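Local atomic coordinates of amphiphysin (Drosophila melanogaster, PDB entry 1URU), a protein that probably binds curved membranes through its dimeric BAR domain, sensing membrane curvature in the course of endocytosis. Residues W106-K112 with T214-F218; M131-V135 with E188-L193. One frame throughout, in Å; residues are numbered along the deposited sequence.

Interaction 1 of 2, residues W106-K112 with T214-F218; sequences WADFAHK and TEQVF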
loop_
_atom_site.group_PDB
_atom_site.type_symbol
_atom_site.label_atom_id
_atom_site.label_comp_id
_atom_site.label_asym_id
_atom_site.label_seq_id
_atom_site.Cartn_x
_atom_site.Cartn_y
_atom_site.Cartn_z
ATOM N N TRP A 106 7.889 -2.632 -9.135
ATOM C CA TRP A 106 7.552 -2.003 -7.878
ATOM C C TRP A 106 8.702 -1.103 -7.442
ATOM O O TRP A 106 8.477 -0.060 -6.832
ATOM C CB TRP A 106 7.277 -3.040 -6.785
ATOM C CG TRP A 106 5.823 -3.513 -6.646
ATOM C CD1 TRP A 106 5.275 -4.666 -7.160
ATOM C CD2 TRP A 106 4.765 -2.859 -5.930
ATOM N NE1 TRP A 106 3.955 -4.763 -6.798
ATOM C CE2 TRP A 106 3.611 -3.672 -6.046
ATOM C CE3 TRP A 106 4.674 -1.671 -5.189
ATOM C CZ2 TRP A 106 2.383 -3.337 -5.447
ATOM C CZ3 TRP A 106 3.446 -1.337 -4.594
ATOM C CH2 TRP A 106 2.322 -2.170 -4.727
ATOM N N ALA A 107 9.933 -1.483 -7.758
ATOM C CA ALA A 107 11.071 -0.651 -7.389
ATOM C C ALA A 107 11.299 0.588 -8.288
ATOM O O ALA A 107 11.740 1.609 -7.767
ATOM C CB ALA A 107 12.312 -1.479 -7.298
ATOM N N ASP A 108 11.029 0.512 -9.606
ATOM C CA ASP A 108 11.063 1.714 -10.457
ATOM C C ASP A 108 10.033 2.674 -9.858
ATOM O O ASP A 108 10.374 3.798 -9.488
ATOM C CB ASP A 108 10.700 1.491 -11.949
ATOM C CG ASP A 108 11.397 0.296 -12.577
ATOM O OD1 ASP A 108 12.460 -0.098 -12.057
ATOM O OD2 ASP A 108 10.953 -0.317 -13.604
ATOM N N PHE A 109 8.788 2.195 -9.770
ATOM C CA PHE A 109 7.643 2.932 -9.251
ATOM C C PHE A 109 8.037 3.700 -7.998
ATOM O O PHE A 109 7.940 4.913 -7.973
ATOM C CB PHE A 109 6.474 1.966 -8.993
ATOM C CG PHE A 109 5.190 2.635 -8.552
ATOM C CD1 PHE A 109 4.629 3.672 -9.287
ATOM C CD2 PHE A 109 4.531 2.211 -7.395
ATOM C CE1 PHE A 109 3.434 4.289 -8.867
ATOM C CE2 PHE A 109 3.352 2.806 -6.975
ATOM C CZ PHE A 109 2.803 3.846 -7.699
ATOM N N ALA A 110 8.549 3.013 -6.990
ATOM C CA ALA A 110 8.874 3.665 -5.712
ATOM C C ALA A 110 10.083 4.615 -5.797
ATOM O O ALA A 110 10.185 5.547 -5.002
ATOM C CB ALA A 110 9.095 2.619 -4.608
ATOM N N HIS A 111 10.995 4.360 -6.738
ATOM C CA HIS A 111 12.173 5.210 -6.978
ATOM C C HIS A 111 11.673 6.486 -7.633
ATOM O O HIS A 111 11.925 7.598 -7.146
ATOM C CB HIS A 111 13.230 4.463 -7.842
ATOM C CG HIS A 111 14.301 5.334 -8.459
ATOM N ND1 HIS A 111 15.409 5.786 -7.764
ATOM C CD2 HIS A 111 14.455 5.782 -9.730
ATOM C CE1 HIS A 111 16.182 6.493 -8.575
ATOM N NE2 HIS A 111 15.623 6.509 -9.772
ATOM N N LYS A 112 10.928 6.306 -8.717
ATOM C CA LYS A 112 10.387 7.412 -9.474
ATOM C C LYS A 112 9.506 8.313 -8.588
ATOM O O LYS A 112 9.511 9.525 -8.771
ATOM C CB LYS A 112 9.612 6.896 -10.682
ATOM C CG LYS A 112 10.434 6.183 -11.764
ATOM C CD LYS A 112 9.520 5.837 -12.935
ATOM C CE LYS A 112 10.170 5.012 -14.056
ATOM N NZ LYS A 112 9.184 3.971 -14.617
ATOM N N THR A 214 4.269 7.868 -14.178
ATOM C CA THR A 214 4.949 6.904 -13.341
ATOM C C THR A 214 3.948 5.849 -12.964
ATOM O O THR A 214 4.238 4.643 -13.052
ATOM C CB THR A 214 5.493 7.611 -12.085
ATOM O OG1 THR A 214 6.444 8.602 -12.486
ATOM C CG2 THR A 214 6.270 6.681 -11.183
ATOM N N GLU A 215 2.763 6.332 -12.577
ATOM C CA GLU A 215 1.637 5.487 -12.238
ATOM C C GLU A 215 1.235 4.652 -13.451
ATOM O O GLU A 215 1.103 3.448 -13.361
ATOM C CB GLU A 215 0.455 6.325 -11.767
ATOM C CG GLU A 215 0.691 7.110 -10.488
ATOM C CD GLU A 215 0.328 6.353 -9.217
ATOM O OE1 GLU A 215 0.282 5.118 -9.211
ATOM O OE2 GLU A 215 0.090 7.020 -8.203
ATOM N N GLN A 216 1.075 5.297 -14.594
ATOM C CA GLN A 216 0.631 4.615 -15.809
ATOM C C GLN A 216 1.548 3.454 -16.145
ATOM O O GLN A 216 1.098 2.340 -16.364
ATOM C CB GLN A 216 0.551 5.608 -16.990
ATOM C CG GLN A 216 1.001 5.096 -18.385
ATOM C CD GLN A 216 0.095 4.028 -18.949
ATOM O OE1 GLN A 216 -1.128 4.158 -18.920
ATOM N NE2 GLN A 216 0.691 2.964 -19.468
ATOM N N VAL A 217 2.845 3.728 -16.182
ATOM C CA VAL A 217 3.815 2.732 -16.597
ATOM C C VAL A 217 3.793 1.558 -15.621
ATOM O O VAL A 217 3.688 0.419 -16.056
ATOM C CB VAL A 217 5.225 3.362 -16.753
ATOM C CG1 VAL A 217 6.334 2.344 -16.530
ATOM C CG2 VAL A 217 5.361 4.006 -18.127
ATOM N N PHE A 218 3.859 1.842 -14.315
ATOM C CA PHE A 218 3.812 0.810 -13.260
ATOM C C PHE A 218 2.580 -0.077 -13.349
ATOM O O PHE A 218 2.667 -1.297 -13.256
ATOM C CB PHE A 218 3.844 1.464 -11.885
ATOM C CG PHE A 218 3.415 0.564 -10.772
ATOM C CD1 PHE A 218 4.250 -0.449 -10.320
ATOM C CD2 PHE A 218 2.179 0.736 -10.155
ATOM C CE1 PHE A 218 3.864 -1.281 -9.279
ATOM C CE2 PHE A 218 1.783 -0.087 -9.105
ATOM C CZ PHE A 218 2.628 -1.099 -8.672
HETATM O O HOH W 1 6.633 3.554 -12.695
#

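Interaction 2 of 2, residues M131-V135 with E188-L193; sequences MKKKV and ELHDEL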
loop_
_atom_site.group_PDB
_atom_site.type_symbol
_atom_site.label_atom_id
_atom_site.label_comp_id
_atom_site.label_asym_id
_atom_site.label_seq_id
_atom_site.Cartn_x
_atom_site.Cartn_y
_atom_site.Cartn_z
HETATM N N MSE A 131 9.830 33.170 1.372
HETATM C CA MSE A 131 8.967 34.215 0.852
HETATM C C MSE A 131 8.155 34.783 1.974
HETATM O O MSE A 131 8.009 35.976 2.073
HETATM C CB MSE A 131 8.033 33.632 -0.208
HETATM C CG MSE A 131 7.220 34.661 -1.009
HETATM SE SE MSE A 131 8.284 36.193 -1.931
HETATM C CE MSE A 131 8.971 35.272 -3.379
ATOM N N LYS A 132 7.628 33.928 2.842
ATOM C CA LYS A 132 6.864 34.375 4.020
ATOM C C LYS A 132 7.784 35.218 4.905
ATOM O O LYS A 132 7.401 36.256 5.406
ATOM C CB LYS A 132 6.293 33.158 4.782
ATOM C CG LYS A 132 5.407 33.461 5.984
ATOM C CD LYS A 132 4.629 32.217 6.446
ATOM C CE LYS A 132 3.491 32.559 7.443
ATOM N NZ LYS A 132 2.855 31.349 8.059
ATOM N N LYS A 133 9.022 34.784 5.059
ATOM C CA LYS A 133 9.992 35.550 5.819
ATOM C C LYS A 133 10.194 36.939 5.214
ATOM O O LYS A 133 10.266 37.937 5.945
ATOM C CB LYS A 133 11.327 34.808 5.885
ATOM C CG LYS A 133 12.200 35.257 7.050
ATOM C CD LYS A 133 13.458 34.385 7.236
ATOM C CE LYS A 133 14.571 35.171 7.990
ATOM N NZ LYS A 133 15.561 34.262 8.662
ATOM N N LYS A 134 10.270 37.011 3.885
ATOM C CA LYS A 134 10.406 38.293 3.218
ATOM C C LYS A 134 9.171 39.167 3.390
ATOM O O LYS A 134 9.284 40.374 3.529
ATOM C CB LYS A 134 10.690 38.110 1.747
ATOM C CG LYS A 134 11.230 39.346 1.089
ATOM C CD LYS A 134 11.614 39.034 -0.329
ATOM C CE LYS A 134 12.168 40.239 -1.056
ATOM N NZ LYS A 134 13.117 39.788 -2.107
ATOM N N VAL A 135 7.989 38.573 3.380
ATOM C CA VAL A 135 6.778 39.355 3.555
ATOM C C VAL A 135 6.680 39.946 4.956
ATOM O O VAL A 135 6.276 41.092 5.109
ATOM C CB VAL A 135 5.546 38.530 3.296
ATOM C CG1 VAL A 135 4.308 39.238 3.826
ATOM C CG2 VAL A 135 5.416 38.244 1.804
ATOM N N GLU A 188 9.641 44.945 -4.649
ATOM C CA GLU A 188 10.091 43.601 -4.970
ATOM C C GLU A 188 8.974 42.585 -4.743
ATOM O O GLU A 188 8.806 41.661 -5.527
ATOM C CB GLU A 188 11.308 43.222 -4.134
ATOM C CG GLU A 188 12.629 43.640 -4.753
ATOM C CD GLU A 188 13.805 43.460 -3.803
ATOM O OE1 GLU A 188 13.716 42.594 -2.894
ATOM O OE2 GLU A 188 14.825 44.178 -3.967
ATOM N N LEU A 189 8.207 42.763 -3.676
ATOM C CA LEU A 189 7.126 41.847 -3.372
ATOM C C LEU A 189 5.921 42.013 -4.322
ATOM O O LEU A 189 5.183 41.047 -4.606
ATOM C CB LEU A 189 6.703 41.994 -1.904
ATOM C CG LEU A 189 7.385 41.094 -0.833
ATOM C CD1 LEU A 189 8.413 40.084 -1.386
ATOM C CD2 LEU A 189 8.009 41.918 0.246
ATOM N N HIS A 190 5.722 43.230 -4.822
ATOM C CA HIS A 190 4.631 43.488 -5.749
ATOM C C HIS A 190 4.831 42.770 -7.082
ATOM O O HIS A 190 3.864 42.463 -7.751
ATOM C CB HIS A 190 4.440 44.992 -5.941
ATOM C CG HIS A 190 3.381 45.560 -5.068
ATOM N ND1 HIS A 190 2.048 45.267 -5.248
ATOM C CD2 HIS A 190 3.452 46.360 -3.981
ATOM C CE1 HIS A 190 1.344 45.881 -4.314
ATOM N NE2 HIS A 190 2.172 46.540 -3.525
ATOM N N ASP A 191 6.084 42.512 -7.442
ATOM C CA ASP A 191 6.437 41.685 -8.596
ATOM C C ASP A 191 6.657 40.221 -8.221
ATOM O O ASP A 191 6.228 39.314 -8.940
ATOM C CB ASP A 191 7.743 42.174 -9.234
ATOM C CG ASP A 191 7.631 43.567 -9.878
ATOM O OD1 ASP A 191 6.509 44.081 -10.132
ATOM O OD2 ASP A 191 8.658 44.212 -10.159
ATOM N N GLU A 192 7.333 39.974 -7.105
ATOM C CA GLU A 192 7.770 38.622 -6.806
ATOM C C GLU A 192 6.595 37.701 -6.454
ATOM O O GLU A 192 6.576 36.545 -6.849
ATOM C CB GLU A 192 8.844 38.602 -5.703
ATOM C CG GLU A 192 10.255 38.828 -6.226
ATOM C CD GLU A 192 11.272 39.031 -5.115
ATOM O OE1 GLU A 192 11.199 38.332 -4.073
ATOM O OE2 GLU A 192 12.154 39.895 -5.269
ATOM N N LEU A 193 5.635 38.223 -5.699
ATOM C CA LEU A 193 4.506 37.433 -5.234
ATOM C C LEU A 193 3.631 36.911 -6.362
ATOM O O LEU A 193 3.409 35.720 -6.426
ATOM C CB LEU A 193 3.658 38.221 -4.220
ATOM C CG LEU A 193 4.305 38.406 -2.851
ATOM C CD1 LEU A 193 3.624 39.516 -2.070
ATOM C CD2 LEU A 193 4.309 37.090 -2.054
#

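Interaction 1 of 2, residues W106-K112 with T214-F218
F109 and F218 lie ring on ring between two antiparallel helices, an offset stack with centroids 4.0 Å apart. Their planes are only 9° from parallel. Each phenylalanine carries CG anti to its own backbone N (chi1 -175° for F109), which sends the two rings into the gap from facing helices. The offset puts CD2 of each ring over the centre of the other, and CB of F218 comes 3.5 Å from CD1 of F109. The far end of F218 continues to W106: its CE1-CZ edge points at the indole face, CZ standing over the six-membered ring 3.8 Å from CE2 of W106. This edge-to-face pair, with planes at 70°, completes a three-ring cluster.

At the edge of the F109 ring, the carboxylate of E215, brought round by a bend at chi2, places OE1 3.2 Å from CZ of F109, near the ring plane; OE2 of E215 makes a weak hydrogen bond to OH of Y63, on helix 35-84. K112 runs past T214 in the opposite sense, its CB 3.4 Å from CG2 of T214. A water ties the two together: it accepts from NZ of K112 and donates to O of T214 at 2.7 Å, while OG1 of T214 bonds to O of T210, within its own helix.

Helix 35-84 packs against the cluster, V67 touching F109 and A70, Q71 and S74 touching W106; E215 also packs on Y226 of the second subunit.

Interaction 2 of 2, residues M131-V135 with E188-L193
K134 reaches from helix 92-156 to two glutamates of helix 172-239, forming a salt-bridge network within the elongated antiparallel helical bundle of the BAR domain. Its CG is anti to the backbone N (chi1 -163°) and the chain beyond is extended, carrying NZ across to the glutamates; the axes of 131-135 and 188-193 approach to 11.4 Å. E188 and E192, one turn apart on their helix, both send extended chains to meet it. OE1 of E188 accepts from NZ of K134 at 3.0 Å, met on its anti side with the nitrogen 24° out of the carboxylate plane. OE1 of E192 accepts from the same NZ at 3.1 Å through its syn lone pair, and OE2 of the same carboxylate adds a weak bond. One ammonium group is thus shared by two carboxylates, and its positive charge probably eases the repulsion between them.

Beneath this polar layer the contact is apolar. The methylene chain of K134 lies over L189, with CD 3.5 Å from CD1 of that leucine. Selenomethionine M131, bent at chi2 and chi3, turns its SE to the same CD1, while its CG touches CD2 of L193. CG2 of V135 faces that CD2 too, at 4.2 Å. Helix 35-84 adds F46 against M131, L43 against V135 and F39 against L189; on helix 172-239, L185 packs on K134 and L196 on M131. At the outer end of M131, the methyl CE comes 3.8 Å from OE1 of E192, the oxygen that also takes a bond from K134.

From the N terminus, the chain first runs through helix 35-84, which supplies packing partners to both contacts. Helix 92-156 then contributes 106-112 and, further on, 131-135. After the chain turns back, helix 172-239 presents 188-193 first and 214-218 later. Interaction 2 therefore closes the inner loop, with 52 residues between its segments, and interaction 1 the outer one, with 101; the loops nest without crossing. Both join the same antiparallel helix pair, on opposite sides of the chain's centre, with contact centres about 37 Å apart and no direct touch. Only interaction 1 also borders the second subunit, whereas interaction 2 lies within one chain of the dimer.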